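Local atomic coordinates of ECF RNA polymerase sigma factor SigK (Mycobacterium tuberculosis, PDB entry 4NQW), a protein that probably directs RNA polymerase to specific promoters as an initiation factor of the extracytoplasmic function subfamily, held inactive by an anti-sigma factor until released. Residues Glu74-Leu77 and Glu78-Arg81; Ala193-Ser196 and Leu197-Cys200. All coordinates share one frame; numbering follows the deposited sequence.

Each contact is a single continuous turn-on-turn stretch within one helix, held by four backbone hydrogen bonds from residue i+4 back to residue i. Contact 1 (74-81) belongs to helix 65-82 of sigma domain 2, contact 2 (193-200) to helix 183-201 of domain 4; their centres lie about 30 Å apart on opposite sides of the chain's centre, and they share no element. Both are partly buried, with three residues inside and the rest toward the surface. Their outer chemistry differs: a carboxylate binds cadmium in contact 1, whereas contact 2 carries two arginines and ends at a disulfide cysteine.

Contact 1. Residues Glu74-Leu77 and Glu78-Arg81. With CD (cadmium ion), chain F.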
ATOM      1  N   GLU A  74      -6.250  -3.702 -13.759  1.00 27.97           N
ATOM      2  CA  GLU A  74      -7.142  -4.263 -12.749  1.00 30.40           C
ATOM      3  C   GLU A  74      -7.327  -3.286 -11.593  1.00 25.98           C
ATOM      4  O   GLU A  74      -8.433  -3.130 -11.080  1.00 24.70           O
ATOM      5  CB  GLU A  74      -6.601  -5.595 -12.222  1.00 35.92           C
ATOM      6  CG  GLU A  74      -6.693  -6.749 -13.210  1.00 41.43           C
ATOM      7  CD  GLU A  74      -6.045  -8.029 -12.700  1.00 46.82           C
ATOM      8  OE1 GLU A  74      -5.592  -8.066 -11.534  1.00 47.23           O
ATOM      9  OE2 GLU A  74      -5.986  -9.007 -13.474  1.00 47.17           O
ATOM     10  N   ILE A  75      -6.238  -2.624 -11.202  1.00 23.01           N
ATOM     11  CA  ILE A  75      -6.254  -1.675 -10.087  1.00 21.02           C
ATOM     12  C   ILE A  75      -7.178  -0.498 -10.383  1.00 21.07           C
ATOM     13  O   ILE A  75      -8.040  -0.171  -9.573  1.00 21.37           O
ATOM     14  CB  ILE A  75      -4.833  -1.171  -9.744  1.00 20.07           C
ATOM     15  CG1 ILE A  75      -4.001  -2.319  -9.166  1.00 17.35           C
ATOM     16  CG2 ILE A  75      -4.889  -0.037  -8.729  1.00 21.94           C
ATOM     17  CD1 ILE A  75      -2.500  -2.108  -9.207  1.00 15.07           C
ATOM     18  N   TYR A  76      -7.013   0.124 -11.546  1.00 21.89           N
ATOM     19  CA  TYR A  76      -7.848   1.271 -11.921  1.00 22.11           C
ATOM     20  C   TYR A  76      -9.282   0.883 -12.293  1.00 23.70           C
ATOM     21  O   TYR A  76     -10.185   1.718 -12.207  1.00 23.92           O
ATOM     22  CB  TYR A  76      -7.185   2.094 -13.031  1.00 20.32           C
ATOM     23  CG  TYR A  76      -6.030   2.911 -12.507  1.00 19.93           C
ATOM     24  CD1 TYR A  76      -4.713   2.519 -12.725  1.00 20.60           C
ATOM     25  CD2 TYR A  76      -6.256   4.061 -11.761  1.00 19.59           C
ATOM     26  CE1 TYR A  76      -3.653   3.261 -12.228  1.00 20.87           C
ATOM     27  CE2 TYR A  76      -5.205   4.808 -11.259  1.00 19.88           C
ATOM     28  CZ  TYR A  76      -3.906   4.405 -11.496  1.00 20.49           C
ATOM     29  OH  TYR A  76      -2.863   5.151 -11.001  1.00 20.32           O
ATOM     30  N   LEU A  77      -9.498  -0.372 -12.684  1.00 25.03           N
ATOM     31  CA  LEU A  77     -10.863  -0.887 -12.841  1.00 26.86           C
ATOM     32  C   LEU A  77     -11.532  -0.968 -11.466  1.00 26.71           C
ATOM     33  O   LEU A  77     -12.690  -0.591 -11.323  1.00 25.84           O
ATOM     34  CB  LEU A  77     -10.874  -2.255 -13.543  1.00 27.73           C
ATOM     35  CG  LEU A  77     -12.200  -2.837 -14.072  1.00 28.83           C
ATOM     36  CD1 LEU A  77     -13.126  -3.314 -12.956  1.00 28.01           C
ATOM     37  CD2 LEU A  77     -12.935  -1.863 -14.985  1.00 31.03           C
ATOM     38  N   GLU A  78     -10.800  -1.442 -10.456  1.00 28.79           N
ATOM     39  CA  GLU A  78     -11.329  -1.469  -9.085  1.00 30.79           C
ATOM     40  C   GLU A  78     -11.555  -0.059  -8.537  1.00 32.17           C
ATOM     41  O   GLU A  78     -12.528   0.173  -7.823  1.00 34.13           O
ATOM     42  CB  GLU A  78     -10.428  -2.262  -8.127  1.00 30.35           C
ATOM     43  CG  GLU A  78     -11.006  -2.350  -6.714  1.00 32.89           C
ATOM     44  CD  GLU A  78     -10.222  -3.241  -5.767  1.00 34.52           C
ATOM     45  OE1 GLU A  78     -10.578  -3.279  -4.570  1.00 34.29           O
ATOM     46  OE2 GLU A  78      -9.257  -3.904  -6.199  1.00 35.43           O
ATOM     47  N   VAL A  79     -10.660   0.873  -8.863  1.00 34.69           N
ATOM     48  CA  VAL A  79     -10.848   2.276  -8.479  1.00 37.59           C
ATOM     49  C   VAL A  79     -12.212   2.734  -8.976  1.00 41.38           C
ATOM     50  O   VAL A  79     -13.038   3.205  -8.199  1.00 41.96           O
ATOM     51  CB  VAL A  79      -9.762   3.206  -9.069  1.00 35.51           C
ATOM     52  CG1 VAL A  79     -10.104   4.672  -8.821  1.00 30.11           C
ATOM     53  CG2 VAL A  79      -8.398   2.892  -8.475  1.00 36.33           C
ATOM     54  N   TRP A  80     -12.437   2.569 -10.275  1.00 43.66           N
ATOM     55  CA  TRP A  80     -13.693   2.951 -10.918  1.00 44.02           C
ATOM     56  C   TRP A  80     -14.923   2.323 -10.263  1.00 44.87           C
ATOM     57  O   TRP A  80     -15.905   3.013  -9.986  1.00 46.29           O
ATOM     58  CB  TRP A  80     -13.652   2.545 -12.390  1.00 43.93           C
ATOM     59  CG  TRP A  80     -14.878   2.903 -13.154  1.00 44.26           C
ATOM     60  CD1 TRP A  80     -15.921   2.082 -13.471  1.00 41.74           C
ATOM     61  CD2 TRP A  80     -15.188   4.181 -13.706  1.00 44.83           C
ATOM     62  NE1 TRP A  80     -16.865   2.774 -14.190  1.00 42.16           N
ATOM     63  CE2 TRP A  80     -16.438   4.066 -14.349  1.00 44.89           C
ATOM     64  CE3 TRP A  80     -14.529   5.415 -13.721  1.00 45.67           C
ATOM     65  CZ2 TRP A  80     -17.044   5.140 -14.996  1.00 46.07           C
ATOM     66  CZ3 TRP A  80     -15.127   6.478 -14.365  1.00 46.18           C
ATOM     67  CH2 TRP A  80     -16.370   6.333 -14.998  1.00 47.66           C
ATOM     68  N   ARG A  81     -14.862   1.019 -10.016  1.00 44.66           N
ATOM     69  CA  ARG A  81     -16.031   0.277  -9.550  1.00 47.68           C
ATOM     70  C   ARG A  81     -16.304   0.501  -8.060  1.00 48.97           C
ATOM     71  O   ARG A  81     -17.453   0.708  -7.666  1.00 49.72           O
ATOM     72  CB  ARG A  81     -15.878  -1.220  -9.849  1.00 51.10           C
ATOM     73  CG  ARG A  81     -17.172  -1.874 -10.305  1.00 57.82           C
ATOM     74  CD  ARG A  81     -16.960  -3.315 -10.733  1.00 64.35           C
ATOM     75  NE  ARG A  81     -17.899  -3.724 -11.779  1.00 71.20           N
ATOM     76  CZ  ARG A  81     -17.707  -3.561 -13.090  1.00 79.80           C
ATOM     77  NH1 ARG A  81     -16.600  -2.990 -13.562  1.00 82.01           N
ATOM     78  NH2 ARG A  81     -18.638  -3.975 -13.943  1.00 84.48           N
TER
HETATM   79 CD    CD F 204      -9.193  -5.321  -3.842  1.00 46.41          CD
HETATM   80  O   HOH W   1     -11.150  -7.214  -3.468  1.00 21.70           O
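Leu-77 runs alongside Arg-81 one turn further on, its CD1 methyl 3.5 Å from NH1 of the arginine. CG of the leucine stands anti to the backbone N (chi1 -167°), and the branch reaches forward along the helix to meet the guanidinium obliquely. The arginine is poorly ordered, which leaves the exact position of its guanidinium uncertain. Beneath it Arg-81 N donates a hydrogen bond to Leu-77 O, 3.0 Å away.

On the buried side Tyr-76 and Val-79 point the same way, with Tyr-76 CD2 lying 4.1 Å from Val-79 CG2. That same CG2 of Val-79 rests 3.3 Å from Ile-75 O, the carbonyl that accepts the hydrogen bond of Val-79 N. Ile-75 and Val-79 pack on helices 42-62 and 93-111, while Tyr-76 OH is hydrogen-bonded to Thr-50 and its ring meets Tyr-47 edge-to-face. This part of sigma-70 domain 2 follows directly on the motif 70-73, which interacts with the polymerase core subunit RpoC.

The end of Glu-78 leads away from this apolar side. Its chain is extended, with CG anti to the backbone N (chi1 -177°), and carries the carboxylate out to a cadmium ion. Both Glu-78 oxygens bind the cadmium, OE1 at 2.6 Å and OE2 at 2.8 Å, and a water is a further ligand. OE2 also accepts a hydrogen bond from Arg-104, whose guanidinium forms a salt bridge with Glu-74.

The chelated metal and the arginine together fix the rotation of the Glu-78 carboxylate, and both would be expected to favour its ionised form.

Contact 2. Residues Ala193-Ser196 and Leu197-Cys200; sequences ALRS and LRNC
Leu-197 lies back over the preceding turn, its CG 3.4 Å from Ala-193 O, the carbonyl that also accepts the hydrogen bond from Leu-197 N. CG is anti to its own carbonyl carbon and beside the backbone N (chi1 -77°), which turns the branch toward the start of the helix and sets CD1 near the same oxygen. Next to it, Ser-196 O accepts the hydrogen bond of Cys-200 N, and the serine side chain touches Leu-154.

On another side of the helix, Arg-195 and Arg-198 cross, their guanidinium planes 67° apart. Arg-198 bends at chi3 and folds back beside the turn before it. Leu-194 O thus meets one face of its guanidinium, 4.0 Å above the plane, while still accepting the hydrogen bond of Arg-198 N (2.9 Å). Arg-195 NE and Arg-198 NH1 remain 5.2 Å apart, and Arg-195 NH1 makes a salt bridge with Asp-192, which probably offsets some of the like charge.

Arg-195 also lies side by side with Asn-199, Arg-195 CG being 3.9 Å from Asn-199 ND2. Asn-199 N is hydrogen-bonded to Arg-195 O, but ND2, although 3.3 Å from that oxygen, is badly angled for a second bond.

By similarity to relatives, the earlier part of helix 183-201 probably belongs to the DNA-binding helix-turn-helix motif (172-191), and this contact lies on its C-terminal continuation. Ala-193, Leu-194 and Leu-197 face helix 156-167, all three touching Ile-162, and Leu-197 also meets Leu-154 in the loop before it. Apolar side chains of another protein chain pack on Leu-194 and Arg-198. Cys-200 forms a disulfide with Cys-150, tying this end of the helix covalently to helix 141-153.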
ATOM      1  N   ALA A 193      10.495   0.435  12.108  1.00 17.34           N
ATOM      2  CA  ALA A 193      10.856   0.898  10.769  1.00 14.64           C
ATOM      3  C   ALA A 193       9.863   1.936  10.252  1.00 16.68           C
ATOM      4  O   ALA A 193      10.261   2.976   9.727  1.00 16.58           O
ATOM      5  CB  ALA A 193      10.932  -0.280   9.810  1.00  8.42           C
ATOM      6  N   LEU A 194       8.571   1.651  10.413  1.00 18.17           N
ATOM      7  CA  LEU A 194       7.515   2.570   9.972  1.00 18.33           C
ATOM      8  C   LEU A 194       7.432   3.844  10.820  1.00 18.20           C
ATOM      9  O   LEU A 194       7.043   4.894  10.310  1.00 19.15           O
ATOM     10  CB  LEU A 194       6.150   1.868   9.940  1.00 16.49           C
ATOM     11  CG  LEU A 194       5.768   1.177   8.626  1.00 16.51           C
ATOM     12  CD1 LEU A 194       5.411   2.199   7.557  1.00 18.92           C
ATOM     13  CD2 LEU A 194       6.858   0.241   8.126  1.00 13.88           C
ATOM     14  N   ARG A 195       7.789   3.751  12.101  1.00 17.57           N
ATOM     15  CA  ARG A 195       7.816   4.928  12.976  1.00 19.55           C
ATOM     16  C   ARG A 195       8.932   5.877  12.556  1.00 20.85           C
ATOM     17  O   ARG A 195       8.717   7.085  12.439  1.00 23.59           O
ATOM     18  CB  ARG A 195       8.000   4.526  14.442  1.00 20.83           C
ATOM     19  CG  ARG A 195       7.850   5.685  15.424  1.00 23.18           C
ATOM     20  CD  ARG A 195       8.117   5.269  16.864  1.00 25.79           C
ATOM     21  NE  ARG A 195       7.306   4.115  17.256  1.00 29.11           N
ATOM     22  CZ  ARG A 195       7.746   2.862  17.368  1.00 31.61           C
ATOM     23  NH1 ARG A 195       9.020   2.553  17.143  1.00 34.19           N
ATOM     24  NH2 ARG A 195       6.898   1.898  17.722  1.00 31.25           N
ATOM     25  N   SER A 196      10.118   5.320  12.332  1.00 21.03           N
ATOM     26  CA  SER A 196      11.269   6.087  11.855  1.00 23.60           C
ATOM     27  C   SER A 196      10.990   6.767  10.513  1.00 24.10           C
ATOM     28  O   SER A 196      11.409   7.904  10.289  1.00 21.53           O
ATOM     29  CB  SER A 196      12.494   5.175  11.726  1.00 25.91           C
ATOM     30  OG  SER A 196      13.641   5.906  11.334  1.00 27.15           O
ATOM     31  N   LEU A 197      10.285   6.066   9.626  1.00 24.74           N
ATOM     32  CA  LEU A 197       9.898   6.628   8.332  1.00 26.27           C
ATOM     33  C   LEU A 197       8.885   7.754   8.498  1.00 27.50           C
ATOM     34  O   LEU A 197       9.043   8.824   7.908  1.00 28.93           O
ATOM     35  CB  LEU A 197       9.322   5.548   7.407  1.00 25.83           C
ATOM     36  CG  LEU A 197      10.311   4.600   6.728  1.00 23.45           C
ATOM     37  CD1 LEU A 197       9.558   3.666   5.795  1.00 22.41           C
ATOM     38  CD2 LEU A 197      11.383   5.364   5.966  1.00 23.49           C
ATOM     39  N   ARG A 198       7.849   7.507   9.296  1.00 28.64           N
ATOM     40  CA  ARG A 198       6.847   8.527   9.608  1.00 33.05           C
ATOM     41  C   ARG A 198       7.516   9.799  10.131  1.00 31.96           C
ATOM     42  O   ARG A 198       7.176  10.905   9.707  1.00 32.80           O
ATOM     43  CB  ARG A 198       5.842   7.994  10.640  1.00 38.78           C
ATOM     44  CG  ARG A 198       4.606   8.863  10.821  1.00 44.95           C
ATOM     45  CD  ARG A 198       3.635   8.293  11.849  1.00 50.60           C
ATOM     46  NE  ARG A 198       3.250   6.908  11.554  1.00 55.11           N
ATOM     47  CZ  ARG A 198       3.607   5.831  12.259  1.00 55.51           C
ATOM     48  NH1 ARG A 198       4.376   5.930  13.343  1.00 52.78           N
ATOM     49  NH2 ARG A 198       3.185   4.629  11.876  1.00 56.43           N
ATOM     50  N   ASN A 199       8.479   9.633  11.036  1.00 30.28           N
ATOM     51  CA  ASN A 199       9.199  10.762  11.629  1.00 30.31           C
ATOM     52  C   ASN A 199      10.119  11.478  10.637  1.00 31.19           C
ATOM     53  O   ASN A 199      10.109  12.707  10.559  1.00 28.39           O
ATOM     54  CB  ASN A 199      10.004  10.305  12.855  1.00 30.09           C
ATOM     55  CG  ASN A 199       9.116   9.897  14.022  1.00 32.00           C
ATOM     56  OD1 ASN A 199       7.957  10.302  14.113  1.00 33.21           O
ATOM     57  ND2 ASN A 199       9.664   9.091  14.929  1.00 33.27           N
ATOM     58  N   CYS A 200      10.905  10.708   9.882  1.00 33.12           N
ATOM     59  CA  CYS A 200      11.847  11.269   8.903  1.00 33.77           C
ATOM     60  C   CYS A 200      11.129  12.029   7.791  1.00 35.18           C
ATOM     61  O   CYS A 200      11.598  13.076   7.344  1.00 35.90           O
ATOM     62  CB  CYS A 200      12.711  10.161   8.291  1.00 33.27           C
ATOM     63  SG  CYS A 200      13.960  10.735   7.112  0.69 37.71           S
TER